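Local coordinates for protein thiol peroxidase (Aquifex aeolicus, PDB 2YZH) that probably reduces hydrogen peroxide and organic hydroperoxides to water and alcohols with electrons from thioredoxin, protecting the cell against oxidative stress, at residues V51-P56 and E64-K69; T83-D88 and R114-Y119; R134-I139 and D161-K166. All coordinates share one frame; numbering follows the deposited sequence.

Contact 1. Residues V51-P56 and E64-K69; sequences VIITVP and ETETKK
Glu66 of helix 61-73 lays its carboxylate against Ile53 and Val55 in segment 51-56. The direct contacts are van der Waals touches of methyl groups on the carboxylate. Methyl CG2 of Ile53 lies 3.1 Å from OE2 of Glu66, a close approach. Methyl CG1 of Val55 lies 3.5 Å from OE1 of the same carboxylate. The glutamate has CG anti to its backbone N (chi1 -170°) and an extended chain beyond, and this carries the acid across to the strand.

The polar link is made by water. One water lies 2.6 Å from the backbone O of Thr54 and 2.7 Å from OE2 of Glu66 and bridges the two. The other oxygen, OE1, forms a salt bridge with Arg134. A glutamine in place of Glu66 would probably leave the guanidinium of Arg134 without its charged mate, held by its remaining hydrogen bonds.

The segments belong to the beta-alpha-beta unit of the thioredoxin fold, formed by strand 49-54, helix 61-73 and strand 80-86. Val55 also lies close to Cys63, the predicted peroxidatic cysteine at the start of the same helix. Glu66 is thus a buried acid with methyl groups on the strand side, and its charge is met by one arginine and one water. The salt bridge from OE1 also fixes the place of the Arg134 side chain, which touches Cys63.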
loop_
_atom_site.group_PDB
_atom_site.type_symbol
_atom_site.label_atom_id
_atom_site.label_comp_id
_atom_site.label_asym_id
_atom_site.label_seq_id
_atom_site.Cartn_x
_atom_site.Cartn_y
_atom_site.Cartn_z
ATOM N N VAL D 51 -22.036 -13.576 0.024
ATOM C CA VAL D 51 -22.428 -12.459 0.866
ATOM C C VAL D 51 -21.151 -11.956 1.527
ATOM O O VAL D 51 -20.532 -12.666 2.315
ATOM C CB VAL D 51 -23.432 -12.882 1.960
ATOM C CG1 VAL D 51 -23.799 -11.676 2.827
ATOM C CG2 VAL D 51 -24.678 -13.472 1.316
ATOM N N ILE D 52 -20.754 -10.738 1.180
ATOM C CA ILE D 52 -19.549 -10.131 1.722
ATOM C C ILE D 52 -19.972 -9.002 2.652
ATOM O O ILE D 52 -20.603 -8.038 2.228
ATOM C CB ILE D 52 -18.668 -9.580 0.588
ATOM C CG1 ILE D 52 -18.303 -10.717 -0.371
ATOM C CG2 ILE D 52 -17.415 -8.933 1.158
ATOM C CD1 ILE D 52 -17.572 -10.261 -1.618
ATOM N N ILE D 53 -19.616 -9.139 3.922
ATOM C CA ILE D 53 -19.972 -8.168 4.942
ATOM C C ILE D 53 -18.714 -7.469 5.441
ATOM O O ILE D 53 -17.830 -8.110 6.000
ATOM C CB ILE D 53 -20.661 -8.888 6.129
ATOM C CG1 ILE D 53 -21.892 -9.644 5.614
ATOM C CG2 ILE D 53 -21.019 -7.886 7.224
ATOM C CD1 ILE D 53 -22.474 -10.652 6.592
ATOM N N THR D 54 -18.618 -6.162 5.235
ATOM C CA THR D 54 -17.435 -5.454 5.701
ATOM C C THR D 54 -17.712 -4.725 7.004
ATOM O O THR D 54 -18.802 -4.192 7.216
ATOM C CB THR D 54 -16.917 -4.446 4.648
ATOM O OG1 THR D 54 -17.939 -3.486 4.344
ATOM C CG2 THR D 54 -16.508 -5.186 3.368
ATOM N N VAL D 55 -16.727 -4.741 7.892
ATOM C CA VAL D 55 -16.843 -4.067 9.174
ATOM C C VAL D 55 -15.512 -3.420 9.545
ATOM O O VAL D 55 -14.445 -3.846 9.097
ATOM C CB VAL D 55 -17.260 -5.043 10.324
ATOM C CG1 VAL D 55 -18.567 -5.745 9.971
ATOM C CG2 VAL D 55 -16.155 -6.067 10.587
ATOM N N PRO D 56 -15.565 -2.360 10.357
ATOM C CA PRO D 56 -14.364 -1.651 10.799
ATOM C C PRO D 56 -13.427 -2.565 11.591
ATOM O O PRO D 56 -12.234 -2.633 11.313
ATOM C CB PRO D 56 -14.934 -0.523 11.656
ATOM C CG PRO D 56 -16.218 -0.214 10.972
ATOM C CD PRO D 56 -16.780 -1.590 10.678
ATOM N N GLU D 64 -19.012 -6.822 16.587
ATOM C CA GLU D 64 -19.171 -8.134 17.205
ATOM C C GLU D 64 -20.642 -8.526 17.185
ATOM O O GLU D 64 -20.989 -9.664 16.867
ATOM C CB GLU D 64 -18.649 -8.117 18.644
ATOM C CG GLU D 64 -17.139 -8.006 18.739
ATOM C CD GLU D 64 -16.639 -7.948 20.170
ATOM O OE1 GLU D 64 -15.404 -7.932 20.367
ATOM O OE2 GLU D 64 -17.477 -7.916 21.095
ATOM N N THR D 65 -21.504 -7.570 17.519
ATOM C CA THR D 65 -22.946 -7.787 17.533
ATOM C C THR D 65 -23.462 -8.103 16.134
ATOM O O THR D 65 -24.287 -9.006 15.949
ATOM C CB THR D 65 -23.683 -6.534 18.063
ATOM O OG1 THR D 65 -23.387 -6.365 19.454
ATOM C CG2 THR D 65 -25.184 -6.670 17.874
ATOM N N GLU D 66 -22.977 -7.355 15.148
ATOM C CA GLU D 66 -23.400 -7.566 13.770
ATOM C C GLU D 66 -23.012 -8.969 13.302
ATOM O O GLU D 66 -23.819 -9.679 12.705
ATOM C CB GLU D 66 -22.751 -6.535 12.847
ATOM C CG GLU D 66 -23.332 -6.540 11.444
ATOM C CD GLU D 66 -22.509 -5.735 10.455
ATOM O OE1 GLU D 66 -21.834 -4.775 10.875
ATOM O OE2 GLU D 66 -22.555 -6.061 9.252
ATOM N N THR D 67 -21.770 -9.357 13.578
ATOM C CA THR D 67 -21.268 -10.668 13.177
ATOM C C THR D 67 -22.015 -11.821 13.849
ATOM O O THR D 67 -22.307 -12.834 13.208
ATOM C CB THR D 67 -19.764 -10.794 13.477
ATOM O OG1 THR D 67 -19.067 -9.711 12.850
ATOM C CG2 THR D 67 -19.221 -12.117 12.937
ATOM N N LYS D 68 -22.325 -11.679 15.134
ATOM C CA LYS D 68 -23.059 -12.731 15.831
ATOM C C LYS D 68 -24.457 -12.866 15.247
ATOM O O LYS D 68 -24.963 -13.974 15.076
ATOM C CB LYS D 68 -23.172 -12.429 17.330
ATOM C CG LYS D 68 -21.880 -12.597 18.101
ATOM C CD LYS D 68 -21.250 -13.963 17.840
ATOM C CE LYS D 68 -22.085 -15.124 18.374
ATOM N NZ LYS D 68 -21.926 -15.315 19.848
ATOM N N LYS D 69 -25.074 -11.731 14.930
ATOM C CA LYS D 69 -26.422 -11.718 14.380
ATOM C C LYS D 69 -26.473 -12.372 13.000
ATOM O O LYS D 69 -27.400 -13.125 12.697
ATOM C CB LYS D 69 -26.947 -10.277 14.319
ATOM C CG LYS D 69 -28.467 -10.177 14.223
ATOM C CD LYS D 69 -28.969 -8.773 14.568
ATOM C CE LYS D 69 -28.580 -8.360 15.989
ATOM N NZ LYS D 69 -29.050 -6.984 16.344
HETATM O O HOH W 1 -21.394 -4.600 7.354
#

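Contact 2. Residues T83-D88 and R114-Y119; sequences TVVSMD and RDMEKY
Val85 and Met116 meet where strand 80-86, a central strand of the thioredoxin-fold sheet, faces the 3-10 turn 115-119. Their side chains cross at a slant. Methyl CG1 of Val85 touches CG of Met116 at 3.8 Å. The Met116 chain then bends at chi2 and chi3, and its CE methyl sits 3.5 Å above one face of the Tyr119 ring, offset toward the rim. Ile52 and Thr54 of the neighbouring strand also touch Met116.

The second pair lies just past the end of the strand. Met87 starts off to one side, but two bends (chi2 -55°, chi3 -86°) bring its end round to the turn. There the CE methyl rests on the aliphatic part of Arg114. The guanidinium lies further on, with NH2 in a long salt bridge to Glu117.

The turn also faces another chain. Asp115 and Lys118 pair with each other. Asp115 also bridges to Lys118 of a second subunit, and Lys118 to Asp115 of that subunit. On the strand side, Ser86 makes an ST turn, accepting from the backbone N of Asp88. The Met87 methyl CE is 3.6 Å from CG of Arg114 and 3.7 Å from its CD.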
loop_
_atom_site.group_PDB
_atom_site.type_symbol
_atom_site.label_atom_id
_atom_site.label_comp_id
_atom_site.label_asym_id
_atom_site.label_seq_id
_atom_site.Cartn_x
_atom_site.Cartn_y
_atom_site.Cartn_z
ATOM N N THR D 83 -19.021 -14.247 4.150
ATOM C CA THR D 83 -17.726 -13.877 4.699
ATOM C C THR D 83 -17.756 -12.476 5.302
ATOM O O THR D 83 -18.218 -11.533 4.658
ATOM C CB THR D 83 -16.632 -13.894 3.607
ATOM O OG1 THR D 83 -16.633 -15.161 2.933
ATOM C CG2 THR D 83 -15.258 -13.664 4.230
ATOM N N VAL D 84 -17.278 -12.347 6.537
ATOM C CA VAL D 84 -17.195 -11.046 7.209
ATOM C C VAL D 84 -15.749 -10.589 7.022
ATOM O O VAL D 84 -14.824 -11.292 7.423
ATOM C CB VAL D 84 -17.496 -11.156 8.722
ATOM C CG1 VAL D 84 -17.300 -9.799 9.391
ATOM C CG2 VAL D 84 -18.929 -11.633 8.935
ATOM N N VAL D 85 -15.551 -9.419 6.420
ATOM C CA VAL D 85 -14.201 -8.924 6.150
ATOM C C VAL D 85 -13.844 -7.619 6.853
ATOM O O VAL D 85 -14.646 -6.689 6.890
ATOM C CB VAL D 85 -14.001 -8.713 4.631
ATOM C CG1 VAL D 85 -12.571 -8.246 4.342
ATOM C CG2 VAL D 85 -14.298 -10.006 3.891
ATOM N N SER D 86 -12.632 -7.554 7.393
ATOM C CA SER D 86 -12.161 -6.350 8.075
ATOM C C SER D 86 -10.649 -6.254 7.946
ATOM O O SER D 86 -9.998 -7.156 7.405
ATOM C CB SER D 86 -12.523 -6.391 9.558
ATOM O OG SER D 86 -11.634 -7.248 10.252
ATOM N N MET D 87 -10.086 -5.163 8.452
ATOM C CA MET D 87 -8.648 -4.973 8.398
ATOM C C MET D 87 -7.965 -5.561 9.632
ATOM O O MET D 87 -6.766 -5.389 9.810
ATOM C CB MET D 87 -8.304 -3.483 8.277
ATOM C CG MET D 87 -8.745 -2.844 6.966
ATOM S SD MET D 87 -8.088 -3.715 5.526
ATOM C CE MET D 87 -6.486 -2.943 5.334
ATOM N N ASP D 88 -8.725 -6.243 10.484
ATOM C CA ASP D 88 -8.154 -6.872 11.683
ATOM C C ASP D 88 -7.146 -7.909 11.212
ATOM O O ASP D 88 -7.355 -8.525 10.171
ATOM C CB ASP D 88 -9.219 -7.638 12.477
ATOM C CG ASP D 88 -10.289 -6.743 13.059
ATOM O OD1 ASP D 88 -9.945 -5.839 13.843
ATOM O OD2 ASP D 88 -11.474 -6.959 12.737
ATOM N N ARG D 114 -5.499 -5.280 0.952
ATOM C CA ARG D 114 -6.524 -4.248 1.065
ATOM C C ARG D 114 -7.320 -4.185 -0.230
ATOM O O ARG D 114 -7.574 -3.107 -0.780
ATOM C CB ARG D 114 -5.898 -2.881 1.370
ATOM C CG ARG D 114 -6.909 -1.872 1.911
ATOM C CD ARG D 114 -6.240 -0.602 2.438
ATOM N NE ARG D 114 -5.670 0.210 1.364
ATOM C CZ ARG D 114 -5.035 1.362 1.560
ATOM N NH1 ARG D 114 -4.886 1.834 2.792
ATOM N NH2 ARG D 114 -4.562 2.050 0.529
ATOM N N ASP D 115 -7.722 -5.356 -0.715
ATOM C CA ASP D 115 -8.489 -5.438 -1.952
ATOM C C ASP D 115 -9.892 -4.861 -1.827
ATOM O O ASP D 115 -10.500 -4.514 -2.833
ATOM C CB ASP D 115 -8.595 -6.890 -2.435
ATOM C CG ASP D 115 -7.361 -7.338 -3.201
ATOM O OD1 ASP D 115 -6.815 -6.519 -3.969
ATOM O OD2 ASP D 115 -6.952 -8.508 -3.052
ATOM N N MET D 116 -10.416 -4.751 -0.608
ATOM C CA MET D 116 -11.764 -4.220 -0.470
ATOM C C MET D 116 -11.860 -2.755 -0.893
ATOM O O MET D 116 -12.953 -2.197 -0.962
ATOM C CB MET D 116 -12.294 -4.427 0.954
ATOM C CG MET D 116 -12.517 -5.904 1.298
ATOM S SD MET D 116 -13.423 -6.832 0.002
ATOM C CE MET D 116 -15.105 -6.200 0.201
ATOM N N GLU D 117 -10.718 -2.129 -1.173
ATOM C CA GLU D 117 -10.734 -0.750 -1.656
ATOM C C GLU D 117 -11.480 -0.795 -2.991
ATOM O O GLU D 117 -12.112 0.184 -3.409
ATOM C CB GLU D 117 -9.309 -0.232 -1.915
ATOM C CG GLU D 117 -9.279 1.197 -2.475
ATOM C CD GLU D 117 -7.892 1.653 -2.903
ATOM O OE1 GLU D 117 -6.903 1.270 -2.244
ATOM O OE2 GLU D 117 -7.792 2.414 -3.892
ATOM N N LYS D 118 -11.402 -1.946 -3.660
ATOM C CA LYS D 118 -12.050 -2.119 -4.958
ATOM C C LYS D 118 -13.570 -2.145 -4.859
ATOM O O LYS D 118 -14.263 -2.096 -5.877
ATOM C CB LYS D 118 -11.541 -3.399 -5.636
ATOM C CG LYS D 118 -10.066 -3.320 -6.025
ATOM C CD LYS D 118 -9.502 -4.684 -6.378
ATOM C CE LYS D 118 -8.010 -4.581 -6.671
ATOM N NZ LYS D 118 -7.368 -5.923 -6.728
ATOM N N TYR D 119 -14.083 -2.215 -3.635
ATOM C CA TYR D 119 -15.521 -2.230 -3.409
ATOM C C TYR D 119 -16.026 -0.864 -2.959
ATOM O O TYR D 119 -17.208 -0.698 -2.652
ATOM C CB TYR D 119 -15.897 -3.296 -2.372
ATOM C CG TYR D 119 -16.026 -4.697 -2.947
ATOM C CD1 TYR D 119 -14.903 -5.425 -3.336
ATOM C CD2 TYR D 119 -17.281 -5.288 -3.111
ATOM C CE1 TYR D 119 -15.027 -6.710 -3.875
ATOM C CE2 TYR D 119 -17.413 -6.567 -3.649
ATOM C CZ TYR D 119 -16.283 -7.272 -4.028
ATOM O OH TYR D 119 -16.420 -8.534 -4.569
#

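Contact 3. Residues R134-I139 and D161-K166; sequences RAVFII and DEVVNK
Val136 overlaps the side chain of Val163, the two reaching toward each other tip to tip. This is helix-on-sheet packing in the thioredoxin fold: helix 160-170 lies against strand 135-139. The short segments run almost parallel, at 5°, with their axes 10.0 Å apart. Methyl CG1 of Val136 is 3.9 Å from CG2 of Val163 and 4.0 Å from its CG1. It therefore meets both branches of the valine.

Ile138, two residues along the strand, points to the same side of the sheet. Its extended chain (chi2 178°) carries CD1 to the helix. This one methyl meets two residues a helical turn apart. It touches CG1 of Val163 at 4.0 Å and also lies near the backbone O of that residue. It then crosses the start of the Lys166 side chain. Phe137, between the two, points away to the other face of the sheet, where its ring meets Tyr119 edge-to-face.

Lys166 gives only its aliphatic root to this contact. The chain bends at chi2 (62°), and its end leads away from the strand to a salt bridge with Glu169 on the same helix. Lys166 thus offers Ile138 an apolar seat at its root and pairs with Glu169 at its tip.

Other parts of the chain close in around these residues. Phe70 of helix 61-73 touches Val163, as do Tyr147 and Gln149 of strand 145-150. Val167 and Leu170, further along the helix, pack on Ile138. No other subunit reaches these segments. The methyl CD1 of Ile138 lies 3.7 Å from both CB and CG of Lys166.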
loop_
_atom_site.group_PDB
_atom_site.type_symbol
_atom_site.label_atom_id
_atom_site.label_comp_id
_atom_site.label_asym_id
_atom_site.label_seq_id
_atom_site.Cartn_x
_atom_site.Cartn_y
_atom_site.Cartn_z
ATOM N N ARG D 134 -18.865 0.009 7.139
ATOM C CA ARG D 134 -19.830 -1.063 7.346
ATOM C C ARG D 134 -20.748 -1.189 6.138
ATOM O O ARG D 134 -21.551 -0.294 5.850
ATOM C CB ARG D 134 -20.642 -0.782 8.613
ATOM C CG ARG D 134 -21.397 -1.981 9.177
ATOM C CD ARG D 134 -22.167 -1.580 10.440
ATOM N NE ARG D 134 -21.313 -0.900 11.416
ATOM C CZ ARG D 134 -20.338 -1.487 12.103
ATOM N NH1 ARG D 134 -20.085 -2.780 11.931
ATOM N NH2 ARG D 134 -19.605 -0.782 12.953
ATOM N N ALA D 135 -20.626 -2.302 5.424
ATOM C CA ALA D 135 -21.441 -2.519 4.240
ATOM C C ALA D 135 -21.726 -3.994 4.008
ATOM O O ALA D 135 -21.121 -4.865 4.638
ATOM C CB ALA D 135 -20.741 -1.940 3.020
ATOM N N VAL D 136 -22.656 -4.256 3.100
ATOM C CA VAL D 136 -23.028 -5.614 2.740
ATOM C C VAL D 136 -23.199 -5.703 1.239
ATOM O O VAL D 136 -23.833 -4.848 0.625
ATOM C CB VAL D 136 -24.347 -6.050 3.402
ATOM C CG1 VAL D 136 -24.697 -7.474 2.958
ATOM C CG2 VAL D 136 -24.213 -5.992 4.908
ATOM N N PHE D 137 -22.618 -6.744 0.652
ATOM C CA PHE D 137 -22.706 -6.975 -0.778
ATOM C C PHE D 137 -23.187 -8.395 -0.972
ATOM O O PHE D 137 -22.824 -9.280 -0.208
ATOM C CB PHE D 137 -21.326 -6.854 -1.436
ATOM C CG PHE D 137 -20.702 -5.504 -1.291
ATOM C CD1 PHE D 137 -21.038 -4.474 -2.157
ATOM C CD2 PHE D 137 -19.810 -5.250 -0.252
ATOM C CE1 PHE D 137 -20.500 -3.197 -1.991
ATOM C CE2 PHE D 137 -19.270 -3.981 -0.078
ATOM C CZ PHE D 137 -19.617 -2.954 -0.951
ATOM N N ILE D 138 -24.019 -8.605 -1.980
ATOM C CA ILE D 138 -24.475 -9.947 -2.298
ATOM C C ILE D 138 -24.125 -10.124 -3.762
ATOM O O ILE D 138 -24.518 -9.316 -4.605
ATOM C CB ILE D 138 -25.986 -10.123 -2.084
ATOM C CG1 ILE D 138 -26.330 -9.885 -0.612
ATOM C CG2 ILE D 138 -26.392 -11.540 -2.467
ATOM C CD1 ILE D 138 -27.817 -9.981 -0.309
ATOM N N ILE D 139 -23.354 -11.165 -4.050
ATOM C CA ILE D 139 -22.907 -11.450 -5.405
ATOM C C ILE D 139 -23.635 -12.675 -5.944
ATOM O O ILE D 139 -23.713 -13.697 -5.260
ATOM C CB ILE D 139 -21.383 -11.731 -5.418
ATOM C CG1 ILE D 139 -20.646 -10.654 -4.607
ATOM C CG2 ILE D 139 -20.873 -11.803 -6.845
ATOM C CD1 ILE D 139 -20.969 -9.221 -5.003
ATOM N N ASP D 161 -32.638 -8.114 8.102
ATOM C CA ASP D 161 -33.711 -8.764 7.357
ATOM C C ASP D 161 -33.627 -8.550 5.852
ATOM O O ASP D 161 -33.822 -9.485 5.076
ATOM C CB ASP D 161 -35.073 -8.275 7.858
ATOM C CG ASP D 161 -35.291 -8.573 9.326
ATOM O OD1 ASP D 161 -35.121 -9.748 9.723
ATOM O OD2 ASP D 161 -35.633 -7.634 10.079
ATOM N N GLU D 162 -33.342 -7.319 5.444
ATOM C CA GLU D 162 -33.247 -6.983 4.028
ATOM C C GLU D 162 -32.246 -7.886 3.314
ATOM O O GLU D 162 -32.492 -8.348 2.200
ATOM C CB GLU D 162 -32.841 -5.514 3.866
ATOM C CG GLU D 162 -32.834 -5.022 2.429
ATOM C CD GLU D 162 -32.564 -3.533 2.325
ATOM O OE1 GLU D 162 -33.372 -2.740 2.859
ATOM O OE2 GLU D 162 -31.544 -3.153 1.713
ATOM N N VAL D 163 -31.117 -8.137 3.962
ATOM C CA VAL D 163 -30.088 -8.991 3.390
ATOM C C VAL D 163 -30.617 -10.420 3.254
ATOM O O VAL D 163 -30.602 -11.000 2.166
ATOM C CB VAL D 163 -28.825 -8.997 4.279
ATOM C CG1 VAL D 163 -27.785 -9.923 3.696
ATOM C CG2 VAL D 163 -28.265 -7.581 4.405
ATOM N N VAL D 164 -31.093 -10.975 4.365
ATOM C CA VAL D 164 -31.623 -12.336 4.389
ATOM C C VAL D 164 -32.654 -12.586 3.289
ATOM O O VAL D 164 -32.575 -13.582 2.576
ATOM C CB VAL D 164 -32.276 -12.652 5.751
ATOM C CG1 VAL D 164 -32.864 -14.058 5.736
ATOM C CG2 VAL D 164 -31.247 -12.519 6.859
ATOM N N ASN D 165 -33.616 -11.681 3.152
ATOM C CA ASN D 165 -34.650 -11.837 2.135
ATOM C C ASN D 165 -34.074 -11.859 0.724
ATOM O O ASN D 165 -34.511 -12.642 -0.118
ATOM C CB ASN D 165 -35.686 -10.718 2.248
ATOM C CG ASN D 165 -36.337 -10.665 3.618
ATOM O OD1 ASN D 165 -36.674 -11.700 4.196
ATOM N ND2 ASN D 165 -36.524 -9.458 4.139
ATOM N N LYS D 166 -33.089 -11.004 0.467
ATOM C CA LYS D 166 -32.472 -10.953 -0.849
ATOM C C LYS D 166 -31.756 -12.267 -1.154
ATOM O O LYS D 166 -31.888 -12.817 -2.250
ATOM C CB LYS D 166 -31.481 -9.787 -0.926
ATOM C CG LYS D 166 -30.895 -9.581 -2.312
ATOM C CD LYS D 166 -31.976 -9.236 -3.322
ATOM C CE LYS D 166 -31.396 -9.087 -4.712
ATOM N NZ LYS D 166 -32.431 -8.688 -5.715
#

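From the N terminus, contact 1 closes first: strand 49-54 is followed by a short loop and helix 61-73, which folds back on it. Contact 2 opens on the next strand, 80-86, and closes a longer loop at turn 114-119. Contact 3 opens on strand 135-139 and closes on helix 160-170 near the C terminus. The three loops are in series; none nests or crosses. They share one sheet, in which strand 49-54 lies between strands 80-86 and 135-139. Backbone hydrogen bonds join contact 1 to both neighbours, Ile53 to Val85 and Ile52 to Phe137. A side-chain salt bridge also joins contacts 1 and 3.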